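Local coordinates for protein mirolysin (Tannerella forsythia, PDB 6R7V) that is the latent precursor of a pappalysin-family zinc metallopeptidase of the metzincin clan, which once activated probably cleaves peptide bonds in proteins, at residues 260-268 with 275-283; 162-170 with 178-186. The protein carries 1 engineered substitution. All blocks are in the same frame, centred on the assembly; numbering follows the deposited sequence. Where two conformers were deposited one is given.

Contact 1 (260-268 with 275-283); sequences GVMFMNYMD and MNLFTKGQV
Asn265 and Gln282 meet through a mutual pair of amide-to-amide hydrogen bonds. Asn265 ND2 gives to Gln282 OE1 and Gln282 NE2 gives to Asn265 OD1, both 2.9 Å and nearly straight, although the amide planes are turned 49° apart. Each oxygen takes a second donor. Met267 N reaches Asn265 OD1 from the face opposite Gln282 NE2, closing an Asx turn, and Thr279 N binds Gln282 OE1 within the capping box that starts helix 280-288. Tyr266 lies alongside. Its CB approaches Phe278 CE1 at 4.0 Å, and with CG anti to the carbonyl carbon (chi1 -60°) the ring is laid across the backbone of Asn276 and Leu277. CD1 meets Met275 CB at 3.7 Å, while CD2 stands over the centre of the Phe278 ring in an edge-to-face pair with centroids 4.7 Å apart. CE1 nears Asn276 N, CE2 nears Leu277 C, Tyr266 CZ lies 3.5 Å from Leu277 N, and OH ends against Asn276 C. Asn265 and Leu277 form a single backbone bridge, with Tyr266 N bonded to Leu277 O and Asn276 N to Met264 O. The type I turn from Asn265 to Asp268 is the metzincin Met-turn, with the Met267 side chain about 5 Å from the zinc ion and Tyr266 O accepting from the zinc ligand His207. Two buried amides, each oxygen accepting two hydrogen bonds, thus tie this turn to the helix start.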
# COMPACT_ATOMS: atom_id res chain seq x y z
N GLY A 260 20.43 5.99 13.01
CA GLY A 260 19.38 5.19 13.65
C GLY A 260 18.38 4.57 12.70
O GLY A 260 18.71 4.19 11.57
N VAL A 261 17.13 4.44 13.16
CA VAL A 261 16.09 3.78 12.37
C VAL A 261 15.28 4.78 11.56
O VAL A 261 15.10 5.93 11.92
CB VAL A 261 15.21 2.87 13.26
CG1 VAL A 261 16.06 1.81 13.98
CG2 VAL A 261 14.37 3.67 14.25
N MET A 262 14.81 4.32 10.41
CA MET A 262 14.11 5.18 9.46
C MET A 262 12.61 5.25 9.78
O MET A 262 11.75 4.72 9.05
CB MET A 262 14.35 4.62 8.05
CG MET A 262 14.26 5.63 7.00
SD MET A 262 14.56 4.81 5.43
CE MET A 262 16.31 5.02 5.21
N PHE A 263 12.29 5.91 10.90
CA PHE A 263 10.90 5.97 11.38
C PHE A 263 10.01 6.80 10.48
O PHE A 263 8.79 6.71 10.61
CB PHE A 263 10.85 6.49 12.81
CG PHE A 263 11.40 7.88 12.99
CD1 PHE A 263 10.63 9.00 12.67
CD2 PHE A 263 12.69 8.08 13.45
CE1 PHE A 263 11.14 10.29 12.84
CE2 PHE A 263 13.19 9.36 13.63
CZ PHE A 263 12.42 10.46 13.30
N MET A 264 10.60 7.58 9.55
CA MET A 264 9.85 8.42 8.60
C MET A 264 9.60 7.68 7.26
O MET A 264 9.10 8.28 6.30
CB MET A 264 10.51 9.80 8.40
CG MET A 264 11.86 9.83 7.67
SD MET A 264 13.23 8.89 8.38
CE MET A 264 13.40 9.69 9.97
N ASN A 265 9.95 6.41 7.21
CA ASN A 265 9.64 5.55 6.07
C ASN A 265 8.15 5.30 6.05
O ASN A 265 7.54 5.07 7.10
CB ASN A 265 10.39 4.24 6.19
CG ASN A 265 10.36 3.45 4.89
OD1 ASN A 265 9.43 2.70 4.64
ND2 ASN A 265 11.36 3.66 4.03
N TYR A 266 7.53 5.27 4.84
CA TYR A 266 6.09 5.00 4.79
C TYR A 266 5.69 3.64 5.33
O TYR A 266 4.51 3.46 5.68
CB TYR A 266 5.60 5.09 3.33
CG TYR A 266 5.83 6.45 2.69
CD1 TYR A 266 5.32 7.61 3.25
CD2 TYR A 266 6.58 6.57 1.53
CE1 TYR A 266 5.58 8.86 2.71
CE2 TYR A 266 6.81 7.82 0.94
CZ TYR A 266 6.33 8.96 1.55
OH TYR A 266 6.57 10.18 0.99
N MET A 267 6.63 2.69 5.41
CA MET A 267 6.31 1.35 5.87
C MET A 267 6.49 1.18 7.38
O MET A 267 6.48 0.05 7.87
CB MET A 267 7.13 0.30 5.11
CG MET A 267 6.86 0.35 3.58
SD MET A 267 5.11 0.49 3.06
CE MET A 267 4.45 -1.08 3.72
N ASP A 268 6.58 2.30 8.12
CA ASP A 268 6.55 2.24 9.58
C ASP A 268 5.09 2.53 10.01
O ASP A 268 4.19 2.53 9.17
CB ASP A 268 7.59 3.22 10.21
CG ASP A 268 8.10 2.77 11.59
OD1 ASP A 268 7.35 2.06 12.30
OD2 ASP A 268 9.23 3.09 11.93
N MET A 275 5.97 11.02 8.07
CA MET A 275 6.51 10.16 7.02
C MET A 275 6.91 10.97 5.82
O MET A 275 6.25 11.97 5.49
CB MET A 275 5.49 9.14 6.57
CG MET A 275 5.09 8.20 7.63
SD MET A 275 3.79 7.09 7.02
CE MET A 275 4.11 5.71 8.16
N ASN A 276 7.93 10.53 5.09
CA ASN A 276 8.32 11.32 3.93
C ASN A 276 9.25 10.59 2.94
O ASN A 276 9.74 11.25 2.02
CB ASN A 276 8.96 12.67 4.35
CG ASN A 276 10.01 12.46 5.40
OD1 ASN A 276 10.97 11.72 5.18
ND2 ASN A 276 9.84 13.07 6.58
N LEU A 277 9.44 9.25 3.05
CA LEU A 277 10.22 8.58 2.01
C LEU A 277 9.96 7.11 1.89
O LEU A 277 9.55 6.41 2.84
CB LEU A 277 11.77 8.78 2.15
CG LEU A 277 12.49 7.80 3.10
CD1 LEU A 277 14.01 7.83 2.84
CD2 LEU A 277 12.24 8.14 4.57
N PHE A 278 10.23 6.65 0.64
CA PHE A 278 10.58 5.28 0.32
C PHE A 278 12.06 5.27 0.07
O PHE A 278 12.59 6.30 -0.36
CB PHE A 278 9.88 4.73 -0.94
CG PHE A 278 8.40 4.43 -0.81
CD1 PHE A 278 7.95 3.39 0.01
CD2 PHE A 278 7.47 5.13 -1.58
CE1 PHE A 278 6.59 3.07 0.06
CE2 PHE A 278 6.11 4.82 -1.51
CZ PHE A 278 5.68 3.81 -0.67
N THR A 279 12.72 4.14 0.23
CA THR A 279 14.13 4.08 -0.15
C THR A 279 14.30 3.61 -1.60
O THR A 279 13.37 3.04 -2.20
CB THR A 279 14.91 3.13 0.74
OG1 THR A 279 14.51 1.78 0.50
CG2 THR A 279 14.84 3.46 2.20
N LYS A 280 15.52 3.76 -2.14
CA LYS A 280 15.81 3.21 -3.47
C LYS A 280 15.59 1.68 -3.50
O LYS A 280 15.11 1.15 -4.50
CB LYS A 280 17.25 3.53 -3.86
CG LYS A 280 17.46 5.03 -4.09
CD LYS A 280 18.94 5.37 -4.25
CE LYS A 280 19.13 6.85 -4.46
NZ LYS A 280 20.59 7.19 -4.48
N GLY A 281 15.97 0.99 -2.43
CA GLY A 281 15.77 -0.46 -2.38
C GLY A 281 14.31 -0.86 -2.39
O GLY A 281 13.94 -1.87 -3.01
N GLN A 282 13.46 -0.09 -1.68
CA GLN A 282 12.02 -0.36 -1.72
C GLN A 282 11.48 -0.11 -3.12
O GLN A 282 10.71 -0.92 -3.61
CB GLN A 282 11.29 0.51 -0.68
CG GLN A 282 11.54 0.07 0.76
CD GLN A 282 10.97 1.08 1.73
OE1 GLN A 282 11.08 2.30 1.53
NE2 GLN A 282 10.29 0.59 2.79
N VAL A 283 11.90 1.00 -3.77
CA VAL A 283 11.51 1.28 -5.16
C VAL A 283 11.86 0.10 -6.09
O VAL A 283 11.04 -0.27 -6.95
CB VAL A 283 12.20 2.58 -5.65
CG1 VAL A 283 12.16 2.69 -7.17
CG2 VAL A 283 11.54 3.77 -4.98

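Contact 2 (162-170 with 178-186); sequences DLLGYAQFP and NTDGVVIHY
Leu163 sends its carbonyl O to the edge of the His185 ring, 3.3 Å from CD2, and the following carbonyl, Leu164 O, takes the backbone bond from His185 N at 2.9 Å. Gly165 then stands opposite Ile184 as a non-hydrogen-bonded pair of an antiparallel ladder. Tyr166 and Val183 form the hydrogen-bonded pair, joined by Tyr166 N to Val183 O and by Val183 N to Tyr166 O. Their side chains lie side by side and point the same way. Chi1 of 69° places Tyr166 CG between its own N and carbonyl carbon, and the ring offers a face to Val183, whose CG2 makes a CH-pi contact 4.0 Å from the centroid; Tyr166 OH goes on to Asp133. On the other face of the sheet, Ala167 CB meets Val182 CG1 at 3.6 Å. Next, Gln168 N binds Gly181 O at 3.1 Å. Its extended side chain, CG anti to the backbone N (chi1 -172°), spans to the second segment: OE1 accepts from Thr179 OG1 at 2.7 Å in its carbonyl plane, on a lone pair, while NE2 binds Lys176 O and a water that also donates to Phe169 O and Asp180 OD1. The Asp180 carboxylate forms a salt bridge with Arg297. Both ends of the Gln168 amide are therefore held. Strand 182-185 is paired along its other edge, in parallel, with strand 152-157, and Ala167, Val182 and Ile184 pack on helix 203-212. Strand 165-167, antiparallel to its neighbour like the upper-rim strand of metzincins, carries the prosegment on its outer side through Gly165 with Gly7 and Ala167 O with Ser8.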
# COMPACT_ATOMS: atom_id res chain seq x y z
N ASP A 162 -10.56 0.47 15.32
CA ASP A 162 -9.15 0.14 15.39
C ASP A 162 -8.41 0.23 14.04
O ASP A 162 -7.55 1.09 13.89
CB ASP A 162 -9.00 -1.27 16.02
CG ASP A 162 -9.73 -1.44 17.35
OD1 ASP A 162 -9.72 -0.48 18.16
OD2 ASP A 162 -10.30 -2.53 17.58
N LEU A 163 -8.76 -0.63 13.07
CA LEU A 163 -8.08 -0.85 11.80
C LEU A 163 -8.11 0.35 10.81
O LEU A 163 -9.18 0.84 10.45
CB LEU A 163 -8.70 -2.09 11.14
CG LEU A 163 -8.01 -2.66 9.90
CD1 LEU A 163 -6.60 -3.11 10.22
CD2 LEU A 163 -8.79 -3.84 9.36
N LEU A 164 -6.93 0.77 10.33
CA LEU A 164 -6.84 1.87 9.36
C LEU A 164 -6.90 1.39 7.91
O LEU A 164 -7.35 2.13 7.04
CB LEU A 164 -5.55 2.69 9.53
CG LEU A 164 -5.31 3.39 10.89
CD1 LEU A 164 -4.06 4.21 10.82
CD2 LEU A 164 -6.47 4.25 11.30
N GLY A 165 -6.37 0.20 7.65
CA GLY A 165 -6.34 -0.30 6.29
C GLY A 165 -5.65 -1.64 6.21
O GLY A 165 -5.02 -2.09 7.19
N TYR A 166 -5.77 -2.30 5.05
CA TYR A 166 -5.06 -3.54 4.80
C TYR A 166 -4.91 -3.76 3.30
O TYR A 166 -5.68 -3.23 2.50
CB TYR A 166 -5.72 -4.74 5.49
CG TYR A 166 -7.06 -5.18 4.93
CD1 TYR A 166 -7.15 -6.22 4.02
CD2 TYR A 166 -8.25 -4.62 5.41
CE1 TYR A 166 -8.38 -6.67 3.55
CE2 TYR A 166 -9.48 -5.08 4.97
CZ TYR A 166 -9.55 -6.12 4.05
OH TYR A 166 -10.76 -6.55 3.59
N ALA A 167 -3.91 -4.55 2.93
CA ALA A 167 -3.63 -4.84 1.53
C ALA A 167 -3.48 -6.31 1.34
O ALA A 167 -3.11 -7.03 2.28
CB ALA A 167 -2.32 -4.15 1.13
N GLN A 168 -3.61 -6.76 0.10
CA GLN A 168 -3.31 -8.13 -0.24
C GLN A 168 -1.94 -8.13 -0.93
O GLN A 168 -1.70 -7.34 -1.84
CB GLN A 168 -4.41 -8.75 -1.14
CG GLN A 168 -4.16 -10.25 -1.31
CD GLN A 168 -5.29 -10.93 -2.03
OE1 GLN A 168 -6.34 -11.15 -1.47
NE2 GLN A 168 -5.07 -11.26 -3.29
N PHE A 169 -1.03 -9.03 -0.52
CA PHE A 169 0.31 -9.08 -1.08
C PHE A 169 0.36 -9.78 -2.44
O PHE A 169 -0.44 -10.70 -2.68
CB PHE A 169 1.24 -9.83 -0.12
CG PHE A 169 1.60 -9.07 1.13
CD1 PHE A 169 0.96 -9.34 2.33
CD2 PHE A 169 2.58 -8.09 1.11
CE1 PHE A 169 1.25 -8.60 3.48
CE2 PHE A 169 2.90 -7.38 2.27
CZ PHE A 169 2.25 -7.65 3.45
N PRO A 170 1.38 -9.47 -3.29
CA PRO A 170 1.46 -10.11 -4.61
C PRO A 170 1.61 -11.63 -4.58
O PRO A 170 1.15 -12.27 -5.53
CB PRO A 170 2.73 -9.51 -5.21
CG PRO A 170 2.87 -8.17 -4.55
CD PRO A 170 2.33 -8.34 -3.16
N ASN A 178 -9.42 -12.35 -7.11
CA ASN A 178 -10.57 -11.46 -6.99
C ASN A 178 -10.57 -10.61 -5.71
O ASN A 178 -11.41 -9.69 -5.59
CB ASN A 178 -11.89 -12.24 -7.07
CG ASN A 178 -11.95 -13.35 -8.09
OD1 ASN A 178 -11.84 -13.13 -9.29
ND2 ASN A 178 -12.15 -14.58 -7.62
N THR A 179 -9.62 -10.82 -4.78
CA THR A 179 -9.54 -9.97 -3.57
C THR A 179 -8.24 -9.15 -3.56
O THR A 179 -7.96 -8.45 -2.58
CB THR A 179 -9.66 -10.84 -2.32
OG1 THR A 179 -8.75 -11.93 -2.37
CG2 THR A 179 -11.07 -11.33 -2.11
N ASP A 180 -7.51 -9.13 -4.70
CA ASP A 180 -6.31 -8.33 -4.80
C ASP A 180 -6.66 -6.84 -4.78
O ASP A 180 -7.66 -6.41 -5.38
CB ASP A 180 -5.50 -8.69 -6.06
CG ASP A 180 -4.20 -7.91 -6.14
OD1 ASP A 180 -3.42 -7.95 -5.16
OD2 ASP A 180 -4.01 -7.21 -7.13
N GLY A 181 -5.88 -6.06 -4.03
CA GLY A 181 -6.13 -4.64 -3.89
C GLY A 181 -5.93 -4.18 -2.48
O GLY A 181 -5.26 -4.87 -1.68
N VAL A 182 -6.48 -2.98 -2.18
CA VAL A 182 -6.28 -2.39 -0.85
C VAL A 182 -7.58 -1.82 -0.32
O VAL A 182 -8.49 -1.45 -1.09
CB VAL A 182 -5.14 -1.34 -0.77
CG1 VAL A 182 -3.82 -1.89 -1.31
CG2 VAL A 182 -5.51 -0.04 -1.49
N VAL A 183 -7.71 -1.85 1.02
CA VAL A 183 -8.92 -1.38 1.70
C VAL A 183 -8.48 -0.32 2.69
O VAL A 183 -7.54 -0.56 3.49
CB VAL A 183 -9.65 -2.54 2.43
CG1 VAL A 183 -10.95 -2.04 3.07
CG2 VAL A 183 -9.97 -3.70 1.48
N ILE A 184 -9.15 0.86 2.67
CA ILE A 184 -8.80 1.95 3.56
C ILE A 184 -10.00 2.41 4.36
O ILE A 184 -11.09 2.57 3.81
CB ILE A 184 -8.19 3.15 2.76
CG1 ILE A 184 -7.06 2.76 1.75
CG2 ILE A 184 -7.66 4.26 3.74
CD1 ILE A 184 -5.76 2.19 2.49
N HIS A 185 -9.78 2.75 5.64
CA HIS A 185 -10.86 3.29 6.47
C HIS A 185 -11.25 4.64 5.92
O HIS A 185 -10.37 5.47 5.65
CB HIS A 185 -10.33 3.44 7.90
CG HIS A 185 -11.39 3.66 8.94
ND1 HIS A 185 -12.25 4.73 8.87
CD2 HIS A 185 -11.73 2.89 9.99
CE1 HIS A 185 -13.07 4.60 9.91
NE2 HIS A 185 -12.82 3.49 10.60
N TYR A 186 -12.54 4.90 5.77
CA TYR A 186 -13.05 6.15 5.19
C TYR A 186 -12.57 7.39 5.93
O TYR A 186 -12.48 8.45 5.32
CB TYR A 186 -14.58 6.12 5.11
CG TYR A 186 -15.30 6.39 6.42
CD1 TYR A 186 -15.49 5.38 7.36
CD2 TYR A 186 -15.78 7.67 6.72
CE1 TYR A 186 -16.12 5.64 8.58
CE2 TYR A 186 -16.40 7.93 7.94
CZ TYR A 186 -16.58 6.91 8.86
OH TYR A 186 -17.24 7.16 10.04
O HOH W 1 -6.78 -5.72 0.62
O HOH W 2 -2.60 -10.40 -4.45

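In the fold
The prosegment comes first along the chain, and its Cys6 completes the zinc site in the manner of a cysteine switch. Contact 2 follows, closing the seven-residue connection between 162-170 and 178-186 at the edge of the main sheet. The chain then enters helix 203-212, which brings His207 and His211 to the metal, and passes His217 and the calcium sites before contact 1 closes the six-residue connection that holds strand 269-270, just ahead of helix 280-288. The two contacts are in series, neither nested nor crossed, with centres about 20 Å apart and nearest atoms about 7 Å apart. Helix 203-212 touches both, so the rim strand and the Met-turn are joined through the zinc-binding helix.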